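PDB 7KIS: peptidoglycan D,D-transpeptidase MrdA from Pseudomonas aeruginosa, which probably catalyses the D,D-transpeptidation that cross-links peptidoglycan strands in the bacterial cell wall, and binds penicillin. Local coordinates for residues A[209-214]-A[415-420]; A[254-259]-A[280-285]; A[332-337]-A[387-392]; A[525-530]-A[595-600]. All blocks are in the same frame, centred on the assembly; numbering follows the deposited sequence.

Overall arrangement
The four contacts run from the dimerisation-domain part of the chain into the transpeptidase domain. Contact 1 ties the two together; contact 2 is nested within the loop it closes, and the pair touch where Met418 packs on Val280 and Met283, their centres about 19 Å apart. Contact 2 lies on strand 280-286, an outermost strand of the five-stranded antiparallel sheet. Helix 591-607 of contact 4 also packs against helix 253-263; the centres of contacts 2 and 4 are about 18 Å apart. Contact 3, also nested, has its centre about 36 Å from that of contact 1. Contact 1 thus joins two domain parts, while contacts 2 to 4 belong to the transpeptidase packing, contact 3 beside the inhibitor.

Contact 1: A[209-214]-A[415-420]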
loop_
_atom_site.group_PDB
_atom_site.type_symbol
_atom_site.label_atom_id
_atom_site.label_comp_id
_atom_site.label_asym_id
_atom_site.label_seq_id
_atom_site.Cartn_x
_atom_site.Cartn_y
_atom_site.Cartn_z
ATOM N N ARG A 209 -3.976 17.429 7.279
ATOM C CA ARG A 209 -5.243 17.271 7.983
ATOM C C ARG A 209 -5.122 16.326 9.176
ATOM O O ARG A 209 -5.505 16.679 10.298
ATOM C CB ARG A 209 -6.314 16.779 7.018
ATOM C CG ARG A 209 -7.714 16.940 7.546
ATOM C CD ARG A 209 -8.605 15.896 6.931
ATOM N NE ARG A 209 -9.856 16.457 6.436
ATOM C CZ ARG A 209 -11.017 16.367 7.075
ATOM N NH1 ARG A 209 -11.088 15.725 8.233
ATOM N NH2 ARG A 209 -12.107 16.910 6.553
ATOM N N PHE A 210 -4.632 15.102 8.941
ATOM C CA PHE A 210 -4.563 14.096 10.000
ATOM C C PHE A 210 -3.865 14.640 11.240
ATOM O O PHE A 210 -4.286 14.372 12.371
ATOM C CB PHE A 210 -3.841 12.845 9.488
ATOM C CG PHE A 210 -4.081 11.614 10.322
ATOM C CD1 PHE A 210 -3.390 11.413 11.506
ATOM C CD2 PHE A 210 -4.992 10.652 9.914
ATOM C CE1 PHE A 210 -3.609 10.282 12.272
ATOM C CE2 PHE A 210 -5.214 9.519 10.675
ATOM C CZ PHE A 210 -4.522 9.334 11.855
ATOM N N TYR A 211 -2.794 15.405 11.046
ATOM C CA TYR A 211 -2.055 16.022 12.138
ATOM C C TYR A 211 -2.265 17.532 12.180
ATOM O O TYR A 211 -1.357 18.281 12.549
ATOM C CB TYR A 211 -0.571 15.693 12.027
ATOM C CG TYR A 211 -0.238 14.243 12.284
ATOM C CD1 TYR A 211 -0.407 13.683 13.543
ATOM C CD2 TYR A 211 0.251 13.434 11.266
ATOM C CE1 TYR A 211 -0.100 12.359 13.783
ATOM C CE2 TYR A 211 0.561 12.107 11.496
ATOM C CZ TYR A 211 0.384 11.575 12.757
ATOM O OH TYR A 211 0.690 10.256 12.995
ATOM N N GLU A 212 -3.459 17.991 11.795
ATOM C CA GLU A 212 -3.754 19.420 11.837
ATOM C C GLU A 212 -3.640 19.965 13.255
ATOM O O GLU A 212 -3.148 21.080 13.461
ATOM C CB GLU A 212 -5.146 19.685 11.267
ATOM C CG GLU A 212 -5.657 21.095 11.503
ATOM C CD GLU A 212 -4.857 22.139 10.749
ATOM O OE1 GLU A 212 -4.558 21.917 9.556
ATOM O OE2 GLU A 212 -4.524 23.183 11.350
ATOM N N SER A 213 -4.091 19.192 14.246
ATOM C CA SER A 213 -3.971 19.612 15.637
ATOM C C SER A 213 -2.520 19.919 15.992
ATOM O O SER A 213 -2.203 21.010 16.480
ATOM C CB SER A 213 -4.537 18.531 16.558
ATOM O OG SER A 213 -5.679 17.919 15.984
ATOM N N GLU A 214 -1.621 18.959 15.754
ATOM C CA GLU A 214 -0.221 19.138 16.127
ATOM C C GLU A 214 0.448 20.218 15.285
ATOM O O GLU A 214 1.249 21.006 15.801
ATOM C CB GLU A 214 0.529 17.812 15.997
ATOM C CG GLU A 214 0.080 16.741 16.983
ATOM C CD GLU A 214 -1.231 16.080 16.584
ATOM O OE1 GLU A 214 -1.723 16.347 15.466
ATOM O OE2 GLU A 214 -1.770 15.294 17.390
ATOM N N ALA A 415 -2.913 1.331 7.909
ATOM C CA ALA A 415 -1.925 2.334 8.270
ATOM C C ALA A 415 -2.308 3.040 9.568
ATOM O O ALA A 415 -3.455 2.996 10.023
ATOM C CB ALA A 415 -1.763 3.356 7.147
ATOM N N LEU A 416 -1.319 3.709 10.161
ATOM C CA LEU A 416 -1.520 4.448 11.401
ATOM C C LEU A 416 -2.053 5.856 11.161
ATOM O O LEU A 416 -2.960 6.298 11.874
ATOM C CB LEU A 416 -0.211 4.515 12.193
ATOM C CG LEU A 416 -0.233 5.357 13.472
ATOM C CD1 LEU A 416 -1.298 4.850 14.436
ATOM C CD2 LEU A 416 1.133 5.360 14.136
ATOM N N ASP A 417 -1.517 6.570 10.169
ATOM C CA ASP A 417 -1.808 7.990 9.987
ATOM C C ASP A 417 -2.043 8.326 8.512
ATOM O O ASP A 417 -1.349 9.139 7.909
ATOM C CB ASP A 417 -0.674 8.840 10.558
ATOM C CG ASP A 417 0.698 8.328 10.153
ATOM O OD1 ASP A 417 0.791 7.605 9.141
ATOM O OD2 ASP A 417 1.683 8.649 10.850
ATOM N N MET A 418 -3.045 7.690 7.912
ATOM C CA MET A 418 -3.426 7.960 6.530
ATOM C C MET A 418 -4.893 8.365 6.490
ATOM O O MET A 418 -5.769 7.570 6.848
ATOM C CB MET A 418 -3.167 6.744 5.643
ATOM C CG MET A 418 -1.694 6.528 5.336
ATOM S SD MET A 418 -1.388 5.209 4.148
ATOM C CE MET A 418 0.401 5.140 4.170
ATOM N N PHE A 419 -5.156 9.597 6.056
ATOM C CA PHE A 419 -6.507 10.141 6.094
ATOM C C PHE A 419 -7.359 9.559 4.976
ATOM O O PHE A 419 -6.972 9.591 3.803
ATOM C CB PHE A 419 -6.503 11.665 5.991
ATOM C CG PHE A 419 -7.886 12.253 5.969
ATOM C CD1 PHE A 419 -8.677 12.224 7.105
ATOM C CD2 PHE A 419 -8.412 12.794 4.806
ATOM C CE1 PHE A 419 -9.956 12.742 7.093
ATOM C CE2 PHE A 419 -9.694 13.317 4.786
ATOM C CZ PHE A 419 -10.467 13.287 5.932
ATOM N N GLY A 420 -8.522 9.028 5.344
ATOM C CA GLY A 420 -9.471 8.550 4.359
ATOM C C GLY A 420 -9.095 7.240 3.714
ATOM O O GLY A 420 -9.411 7.022 2.539
#
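The junction between the dimerisation-domain part of the chain and its transpeptidase domain is made here by Arg209, Phe210 and Tyr211, at the break between helices 206-210 and 212-216, against the loop holding Asp417 and Phe419. Arg209 lies flat on Phe419. Its CD sits over the middle of the ring as a CH-pi contact, 3.3 Å from the Phe419 ring centroid, and the guanidinium continues past CZ with its plane turned only 16° from that of the ring. Arg209 NE is engaged by the carbonyl of Lys204. Next in line, Phe210, with CG anti to the backbone N (chi1 -162°), extends its ring beneath the loop backbone, so that Asp417 CA stands over one face, 3.7 Å from the ring centroid. Phe210 CD1 in turn lies over the centre of the Tyr211 ring. The Asp417 carboxylate takes three hydrogen bonds: its OD1 accepts the backbone N-H of Leu480, and OD2 that of Ala481. The same OD2, lying in the plane of the Tyr211 ring at its edge, also takes the phenol hydrogen bond through its anti lone pair, with Tyr211 OH 2.9 Å from Asp417 OD2.

Contact 2: A[254-259]-A[280-285]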
loop_
_atom_site.group_PDB
_atom_site.type_symbol
_atom_site.label_atom_id
_atom_site.label_comp_id
_atom_site.label_asym_id
_atom_site.label_seq_id
_atom_site.Cartn_x
_atom_site.Cartn_y
_atom_site.Cartn_z
ATOM N N ARG A 254 13.912 10.819 -2.572
ATOM C CA ARG A 254 14.770 10.277 -3.610
ATOM C C ARG A 254 14.254 8.923 -4.068
ATOM O O ARG A 254 14.589 8.477 -5.172
ATOM C CB ARG A 254 16.205 10.151 -3.089
ATOM C CG ARG A 254 16.736 11.401 -2.398
ATOM C CD ARG A 254 17.334 11.075 -1.033
ATOM N NE ARG A 254 18.713 10.597 -1.121
ATOM C CZ ARG A 254 19.131 9.427 -0.647
ATOM N NH1 ARG A 254 18.277 8.606 -0.048
ATOM N NH2 ARG A 254 20.404 9.077 -0.772
ATOM N N LEU A 255 13.450 8.267 -3.233
ATOM C CA LEU A 255 12.686 7.090 -3.615
ATOM C C LEU A 255 11.289 7.437 -4.115
ATOM O O LEU A 255 10.759 6.732 -4.981
ATOM C CB LEU A 255 12.579 6.134 -2.423
ATOM C CG LEU A 255 12.201 4.684 -2.712
ATOM C CD1 LEU A 255 13.399 3.928 -3.256
ATOM C CD2 LEU A 255 11.664 4.019 -1.454
ATOM N N GLN A 256 10.677 8.504 -3.589
ATOM C CA GLN A 256 9.398 8.968 -4.124
ATOM C C GLN A 256 9.527 9.444 -5.568
ATOM O O GLN A 256 8.657 9.163 -6.400
ATOM C CB GLN A 256 8.836 10.087 -3.246
ATOM C CG GLN A 256 7.385 10.443 -3.520
ATOM C CD GLN A 256 6.432 9.775 -2.552
ATOM O OE1 GLN A 256 6.751 8.744 -1.963
ATOM N NE2 GLN A 256 5.252 10.362 -2.382
ATOM N N GLU A 257 10.603 10.168 -5.885
ATOM C CA GLU A 257 10.807 10.612 -7.260
ATOM C C GLU A 257 11.182 9.448 -8.166
ATOM O O GLU A 257 10.724 9.375 -9.312
ATOM C CB GLU A 257 11.867 11.712 -7.314
ATOM C CG GLU A 257 11.277 13.118 -7.346
ATOM C CD GLU A 257 12.072 14.073 -8.216
ATOM O OE1 GLU A 257 12.648 15.038 -7.669
ATOM O OE2 GLU A 257 12.121 13.860 -9.446
ATOM N N ALA A 258 12.014 8.527 -7.672
ATOM C CA ALA A 258 12.405 7.376 -8.479
ATOM C C ALA A 258 11.219 6.458 -8.738
ATOM O O ALA A 258 11.173 5.780 -9.770
ATOM C CB ALA A 258 13.535 6.607 -7.795
ATOM N N ALA A 259 10.256 6.425 -7.816
ATOM C CA ALA A 259 9.061 5.616 -8.022
ATOM C C ALA A 259 8.165 6.238 -9.087
ATOM O O ALA A 259 7.661 5.537 -9.972
ATOM C CB ALA A 259 8.310 5.440 -6.705
ATOM N N VAL A 280 6.821 4.272 6.023
ATOM C CA VAL A 280 6.385 4.411 4.639
ATOM C C VAL A 280 7.465 5.149 3.861
ATOM O O VAL A 280 7.523 6.383 3.874
ATOM C CB VAL A 280 5.028 5.137 4.544
ATOM C CG1 VAL A 280 4.635 5.352 3.088
ATOM C CG2 VAL A 280 3.955 4.348 5.274
ATOM N N LEU A 281 8.352 4.396 3.210
ATOM C CA LEU A 281 9.449 5.009 2.472
ATOM C C LEU A 281 8.980 5.699 1.198
ATOM O O LEU A 281 9.660 6.613 0.720
ATOM C CB LEU A 281 10.507 3.958 2.142
ATOM C CG LEU A 281 11.041 3.196 3.354
ATOM C CD1 LEU A 281 11.925 2.043 2.914
ATOM C CD2 LEU A 281 11.793 4.135 4.285
ATOM N N ALA A 282 7.843 5.287 0.641
ATOM C CA ALA A 282 7.315 5.919 -0.559
ATOM C C ALA A 282 5.812 5.697 -0.630
ATOM O O ALA A 282 5.306 4.642 -0.237
ATOM C CB ALA A 282 7.995 5.380 -1.821
ATOM N N MET A 283 5.107 6.706 -1.148
ATOM C CA MET A 283 3.652 6.657 -1.301
ATOM C C MET A 283 3.310 7.430 -2.574
ATOM O O MET A 283 3.267 8.663 -2.558
ATOM C CB MET A 283 2.952 7.238 -0.081
ATOM C CG MET A 283 1.437 7.269 -0.189
ATOM S SD MET A 283 0.686 8.282 1.098
ATOM C CE MET A 283 -1.005 7.700 1.042
ATOM N N VAL A 284 3.064 6.702 -3.660
ATOM C CA VAL A 284 2.954 7.276 -4.996
ATOM C C VAL A 284 1.554 7.025 -5.535
ATOM O O VAL A 284 1.068 5.890 -5.508
ATOM C CB VAL A 284 4.014 6.690 -5.945
ATOM C CG1 VAL A 284 3.967 7.383 -7.295
ATOM C CG2 VAL A 284 5.390 6.806 -5.321
ATOM N N SER A 285 0.908 8.087 -6.018
ATOM C CA SER A 285 -0.349 7.977 -6.753
ATOM C C SER A 285 -0.290 8.892 -7.967
ATOM O O SER A 285 -0.089 10.101 -7.823
ATOM C CB SER A 285 -1.545 8.336 -5.866
ATOM O OG SER A 285 -2.768 8.079 -6.534
#
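Gln256 reaches from helix 253-263 to the backbone of strand 280-286, and its side chain can be traced outward atom by atom. CB starts off to one side of the strand; chi1 of -167° turns CG away from the residue's own nitrogen, and the bend at chi2 then swings the amide over to the strand. There Gln256 CD comes to 3.4 Å from Met283 O. Gln256 OE1 accepts the Met283 backbone N-H, 2.7 Å from Met283 N and nearly straight at 168°, while also lying near Ala282 CA. NE2 turns to the carbonyl of the same residue, but that bond is weak: Gln256 NE2 is 2.6 Å from Met283 O with an N-H...O angle of 116°. Ser176 OG is a further weak partner of Gln256 NE2 and of Met283 O. Around this polar centre the packing is apolar. Leu255 CD2 touches Leu281 CB at 3.8 Å and also Ala282 CB, and Ala259 CB meets Val284 CG2 at 3.5 Å. All of it is buried. Because Ala282 and Val284 pair with strand 268-273, the glutamine amide meets the other edge of this outermost strand, next to the classic beta bulge in which Leu281 and Ala282 both face Ala272 within the antiparallel sheet of the transpeptidase fold.

Contact 3: A[332-337]-A[387-392]; sequences AVALAG and TYFYDL
Leu392 and Phe389, one turn apart on helix 386-396, both point at helix 330-340 but meet it differently. Phe389 comes in edge first: Ala334 CB and Val333 CG1 lie at the rim of its ring near the ring plane, with Phe389 CE2 3.9 Å from Ala334 CB and Phe389 CD2 4.1 Å from Val333 CG1. One face is met within its own helix by Tyr388 CD1, which rests over the centre of the ring. Leu392 enters with its branched end. A chi1 near -168° carries the branch away from its own backbone nitrogen and across the gap, and its two methyls divide the surface of the facing helix between them: Leu392 CD1 lies 4.0 Å from Ala334 CA, while Leu392 CD2 touches both Val333 CG1 and Gly337 CA, each at 3.7 Å. Gly337, with no side chain, lets the leucine come down onto the helix backbone itself. Val333 thus touches both partners through one methyl, crossing each at a slant. No hydrogen bond joins the two segments, whose axes approach to 10.3 Å at a 40° angle. The Phe389 side chain lies about 8 Å from that of Ser327, the predicted acyl-ester residue, and Tyr390 touches the bound inhibitor. Helix 377-382 sets Leu377 against Ala334 and Ala380 against Phe389, and helix 398-407 brings Met405 onto Val333.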
loop_
_atom_site.group_PDB
_atom_site.type_symbol
_atom_site.label_atom_id
_atom_site.label_comp_id
_atom_site.label_asym_id
_atom_site.label_seq_id
_atom_site.Cartn_x
_atom_site.Cartn_y
_atom_site.Cartn_z
ATOM N N ALA A 332 -0.301 -15.530 0.847
ATOM C CA ALA A 332 -1.070 -15.463 2.084
ATOM C C ALA A 332 -2.127 -16.560 2.140
ATOM O O ALA A 332 -2.396 -17.117 3.212
ATOM C CB ALA A 332 -1.714 -14.085 2.229
ATOM N N VAL A 333 -2.737 -16.884 0.998
ATOM C CA VAL A 333 -3.702 -17.978 0.962
ATOM C C VAL A 333 -3.012 -19.303 1.261
ATOM O O VAL A 333 -3.557 -20.158 1.969
ATOM C CB VAL A 333 -4.423 -18.007 -0.398
ATOM C CG1 VAL A 333 -5.450 -19.127 -0.438
ATOM C CG2 VAL A 333 -5.079 -16.664 -0.677
ATOM N N ALA A 334 -1.796 -19.489 0.737
ATOM C CA ALA A 334 -1.044 -20.705 1.024
ATOM C C ALA A 334 -0.750 -20.827 2.513
ATOM O O ALA A 334 -0.836 -21.920 3.086
ATOM C CB ALA A 334 0.252 -20.726 0.216
ATOM N N LEU A 335 -0.403 -19.711 3.158
ATOM C CA LEU A 335 -0.177 -19.732 4.598
ATOM C C LEU A 335 -1.467 -20.004 5.360
ATOM O O LEU A 335 -1.431 -20.589 6.447
ATOM C CB LEU A 335 0.441 -18.409 5.050
ATOM C CG LEU A 335 1.938 -18.243 4.790
ATOM C CD1 LEU A 335 2.411 -16.879 5.260
ATOM C CD2 LEU A 335 2.725 -19.350 5.472
ATOM N N ALA A 336 -2.609 -19.581 4.814
ATOM C CA ALA A 336 -3.888 -19.897 5.440
ATOM C C ALA A 336 -4.157 -21.396 5.413
ATOM O O ALA A 336 -4.632 -21.967 6.401
ATOM C CB ALA A 336 -5.018 -19.135 4.750
ATOM N N GLY A 337 -3.857 -22.049 4.288
ATOM C CA GLY A 337 -4.044 -23.489 4.211
ATOM C C GLY A 337 -2.989 -24.255 4.984
ATOM O O GLY A 337 -3.291 -25.262 5.632
ATOM N N THR A 387 -5.479 -23.953 -9.922
ATOM C CA THR A 387 -6.127 -25.155 -9.407
ATOM C C THR A 387 -5.613 -25.510 -8.016
ATOM O O THR A 387 -6.378 -25.992 -7.172
ATOM C CB THR A 387 -5.917 -26.322 -10.373
ATOM O OG1 THR A 387 -4.515 -26.555 -10.550
ATOM C CG2 THR A 387 -6.546 -26.006 -11.718
ATOM N N TYR A 388 -4.319 -25.290 -7.764
ATOM C CA TYR A 388 -3.768 -25.543 -6.435
ATOM C C TYR A 388 -4.486 -24.716 -5.377
ATOM O O TYR A 388 -4.819 -25.224 -4.300
ATOM C CB TYR A 388 -2.268 -25.243 -6.427
ATOM C CG TYR A 388 -1.575 -25.460 -5.094
ATOM C CD1 TYR A 388 -1.601 -24.484 -4.103
ATOM C CD2 TYR A 388 -0.870 -26.629 -4.839
ATOM C CE1 TYR A 388 -0.963 -24.674 -2.893
ATOM C CE2 TYR A 388 -0.227 -26.827 -3.631
ATOM C CZ TYR A 388 -0.277 -25.846 -2.662
ATOM O OH TYR A 388 0.361 -26.038 -1.457
ATOM N N PHE A 389 -4.732 -23.439 -5.666
ATOM C CA PHE A 389 -5.417 -22.577 -4.714
ATOM C C PHE A 389 -6.931 -22.698 -4.811
ATOM O O PHE A 389 -7.626 -22.385 -3.838
ATOM C CB PHE A 389 -4.968 -21.128 -4.910
ATOM C CG PHE A 389 -3.500 -20.919 -4.662
ATOM C CD1 PHE A 389 -2.583 -21.068 -5.687
ATOM C CD2 PHE A 389 -3.035 -20.598 -3.398
ATOM C CE1 PHE A 389 -1.230 -20.888 -5.464
ATOM C CE2 PHE A 389 -1.685 -20.419 -3.167
ATOM C CZ PHE A 389 -0.781 -20.564 -4.202
ATOM N N TYR A 390 -7.454 -23.132 -5.961
ATOM C CA TYR A 390 -8.833 -23.605 -6.009
ATOM C C TYR A 390 -9.035 -24.744 -5.018
ATOM O O TYR A 390 -9.990 -24.747 -4.233
ATOM C CB TYR A 390 -9.185 -24.070 -7.423
ATOM C CG TYR A 390 -9.398 -22.970 -8.439
ATOM C CD1 TYR A 390 -9.853 -21.714 -8.058
ATOM C CD2 TYR A 390 -9.154 -23.196 -9.789
ATOM C CE1 TYR A 390 -10.053 -20.713 -8.996
ATOM C CE2 TYR A 390 -9.348 -22.205 -10.729
ATOM C CZ TYR A 390 -9.798 -20.966 -10.330
ATOM O OH TYR A 390 -9.990 -19.981 -11.272
ATOM N N ASP A 391 -8.129 -25.725 -5.047
ATOM C CA ASP A 391 -8.220 -26.871 -4.150
ATOM C C ASP A 391 -7.944 -26.470 -2.704
ATOM O O ASP A 391 -8.585 -26.984 -1.780
ATOM C CB ASP A 391 -7.246 -27.957 -4.608
ATOM C CG ASP A 391 -7.254 -29.169 -3.703
ATOM O OD1 ASP A 391 -8.172 -30.005 -3.833
ATOM O OD2 ASP A 391 -6.335 -29.290 -2.866
ATOM N N LEU A 392 -6.992 -25.559 -2.489
ATOM C CA LEU A 392 -6.667 -25.135 -1.131
ATOM C C LEU A 392 -7.835 -24.388 -0.496
ATOM O O LEU A 392 -8.199 -24.650 0.655
ATOM C CB LEU A 392 -5.410 -24.263 -1.139
ATOM C CG LEU A 392 -4.751 -23.944 0.207
ATOM C CD1 LEU A 392 -3.239 -23.879 0.056
ATOM C CD2 LEU A 392 -5.284 -22.643 0.792
#

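Contact 4: A[525-530]-A[595-600]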
loop_
_atom_site.group_PDB
_atom_site.type_symbol
_atom_site.label_atom_id
_atom_site.label_comp_id
_atom_site.label_asym_id
_atom_site.label_seq_id
_atom_site.Cartn_x
_atom_site.Cartn_y
_atom_site.Cartn_z
ATOM N N ARG A 525 10.871 -14.469 -14.311
ATOM C CA ARG A 525 12.262 -14.912 -14.337
ATOM C C ARG A 525 13.155 -13.926 -15.079
ATOM O O ARG A 525 14.351 -13.827 -14.782
ATOM C CB ARG A 525 12.351 -16.294 -14.985
ATOM C CG ARG A 525 11.669 -16.370 -16.345
ATOM C CD ARG A 525 11.919 -17.698 -17.042
ATOM N NE ARG A 525 11.101 -17.832 -18.245
ATOM C CZ ARG A 525 9.845 -18.269 -18.249
ATOM N NH1 ARG A 525 9.262 -18.621 -17.112
ATOM N NH2 ARG A 525 9.173 -18.358 -19.389
ATOM N N LYS A 526 12.595 -13.191 -16.042
ATOM C CA LYS A 526 13.376 -12.196 -16.768
ATOM C C LYS A 526 13.775 -11.034 -15.866
ATOM O O LYS A 526 14.798 -10.384 -16.109
ATOM C CB LYS A 526 12.586 -11.706 -17.981
ATOM C CG LYS A 526 11.900 -12.838 -18.735
ATOM C CD LYS A 526 11.811 -12.567 -20.228
ATOM C CE LYS A 526 10.663 -13.347 -20.853
ATOM N NZ LYS A 526 10.179 -12.725 -22.116
ATOM N N VAL A 527 12.981 -10.756 -14.831
ATOM C CA VAL A 527 13.310 -9.676 -13.907
ATOM C C VAL A 527 14.517 -10.049 -13.057
ATOM O O VAL A 527 15.365 -9.202 -12.750
ATOM C CB VAL A 527 12.087 -9.332 -13.039
ATOM C CG1 VAL A 527 12.374 -8.121 -12.162
ATOM C CG2 VAL A 527 10.877 -9.085 -13.920
ATOM N N GLY A 528 14.618 -11.321 -12.662
ATOM C CA GLY A 528 15.713 -11.756 -11.814
ATOM C C GLY A 528 17.052 -11.816 -12.517
ATOM O O GLY A 528 18.091 -11.736 -11.855
ATOM N N ALA A 529 17.050 -11.955 -13.845
ATOM C CA ALA A 529 18.299 -11.958 -14.597
ATOM C C ALA A 529 19.014 -10.617 -14.526
ATOM O O ALA A 529 20.230 -10.565 -14.738
ATOM C CB ALA A 529 18.033 -12.331 -16.055
ATOM N N THR A 530 18.290 -9.536 -14.237
ATOM C CA THR A 530 18.857 -8.198 -14.172
ATOM C C THR A 530 19.028 -7.704 -12.743
ATOM O O THR A 530 19.153 -6.494 -12.526
ATOM C CB THR A 530 17.981 -7.216 -14.952
ATOM O OG1 THR A 530 16.630 -7.303 -14.479
ATOM C CG2 THR A 530 18.013 -7.535 -16.436
ATOM N N ALA A 595 4.505 -4.631 -14.369
ATOM C CA ALA A 595 4.471 -4.342 -12.938
ATOM C C ALA A 595 5.713 -4.863 -12.229
ATOM O O ALA A 595 6.150 -4.276 -11.233
ATOM C CB ALA A 595 3.211 -4.939 -12.310
ATOM N N ALA A 596 6.298 -5.957 -12.725
ATOM C CA ALA A 596 7.499 -6.491 -12.086
ATOM C C ALA A 596 8.712 -5.590 -12.291
ATOM O O ALA A 596 9.423 -5.318 -11.307
ATOM C CB ALA A 596 7.762 -7.920 -12.572
ATOM N N PRO A 597 9.019 -5.104 -13.501
ATOM C CA PRO A 597 10.171 -4.196 -13.643
ATOM C C PRO A 597 10.035 -2.896 -12.869
ATOM O O PRO A 597 11.060 -2.281 -12.546
ATOM C CB PRO A 597 10.236 -3.938 -15.156
ATOM C CG PRO A 597 9.534 -5.090 -15.768
ATOM C CD PRO A 597 8.440 -5.438 -14.816
ATOM N N VAL A 598 8.814 -2.453 -12.557
ATOM C CA VAL A 598 8.657 -1.221 -11.790
ATOM C C VAL A 598 9.089 -1.435 -10.344
ATOM O O VAL A 598 9.753 -0.577 -9.749
ATOM C CB VAL A 598 7.210 -0.707 -11.889
ATOM C CG1 VAL A 598 7.029 0.526 -11.025
ATOM C CG2 VAL A 598 6.866 -0.386 -13.333
ATOM N N VAL A 599 8.708 -2.569 -9.752
ATOM C CA VAL A 599 9.170 -2.898 -8.406
ATOM C C VAL A 599 10.688 -2.911 -8.365
ATOM O O VAL A 599 11.309 -2.352 -7.452
ATOM C CB VAL A 599 8.593 -4.248 -7.947
ATOM C CG1 VAL A 599 8.972 -4.515 -6.497
ATOM C CG2 VAL A 599 7.098 -4.261 -8.122
ATOM N N LYS A 600 11.307 -3.545 -9.360
ATOM C CA LYS A 600 12.753 -3.699 -9.350
ATOM C C LYS A 600 13.459 -2.360 -9.506
ATOM O O LYS A 600 14.564 -2.185 -8.985
ATOM C CB LYS A 600 13.168 -4.666 -10.458
ATOM C CG LYS A 600 14.516 -5.313 -10.243
ATOM C CD LYS A 600 15.595 -4.571 -11.003
ATOM C CE LYS A 600 16.945 -5.218 -10.789
ATOM N NZ LYS A 600 18.019 -4.517 -11.545
#
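Val527 and Ala596 form the close-packed end of this contact, where helix 525-528 leans on helix 591-607. The valine spreads its two methyls along the facing helix. Val527 CG2 meets Ala596 CB at 3.6 Å, and Val527 CG1 lies against the base of the Lys600 chain, 3.9 Å from Lys600 CB and 4.0 Å from Lys600 CG, the two side chains lying head to tail alongside one another. Val527 and Ala596 are both buried, and Phe568 of strand 566-572 packs on Ala596 from the sheet. Pro597, whose nitrogen has no bond to the preceding turn, kinks its helix here and gives Val527 a looser contact: Val527 CG2 is 4.5 Å from Pro597 CD.

Toward the solvent the contact thins. Pro597 and Thr530 are exposed, and the Thr530 side chain comes no nearer than 4.3 Å, from Thr530 OG1 to Lys600 CE. That hydroxyl turns back into its own segment instead: Thr530 OG1 donates to Val527 O, as does Thr530 N, both arriving from the same face of the carbonyl, OG1 36° out of its plane. Lys600 bends at chi2 (-97°) and then runs out straight to place its ammonium by Thr530 O. The bond from Lys600 NZ to Thr530 O is modelled very short, so its exact length is doubtful.

Asp604, one helical turn on, forms a salt bridge with the same ammonium. The lysine therefore combines a greasy stem, set against Val527, with a charged end that probably links the Thr530 carbonyl to the Asp604 carboxylate.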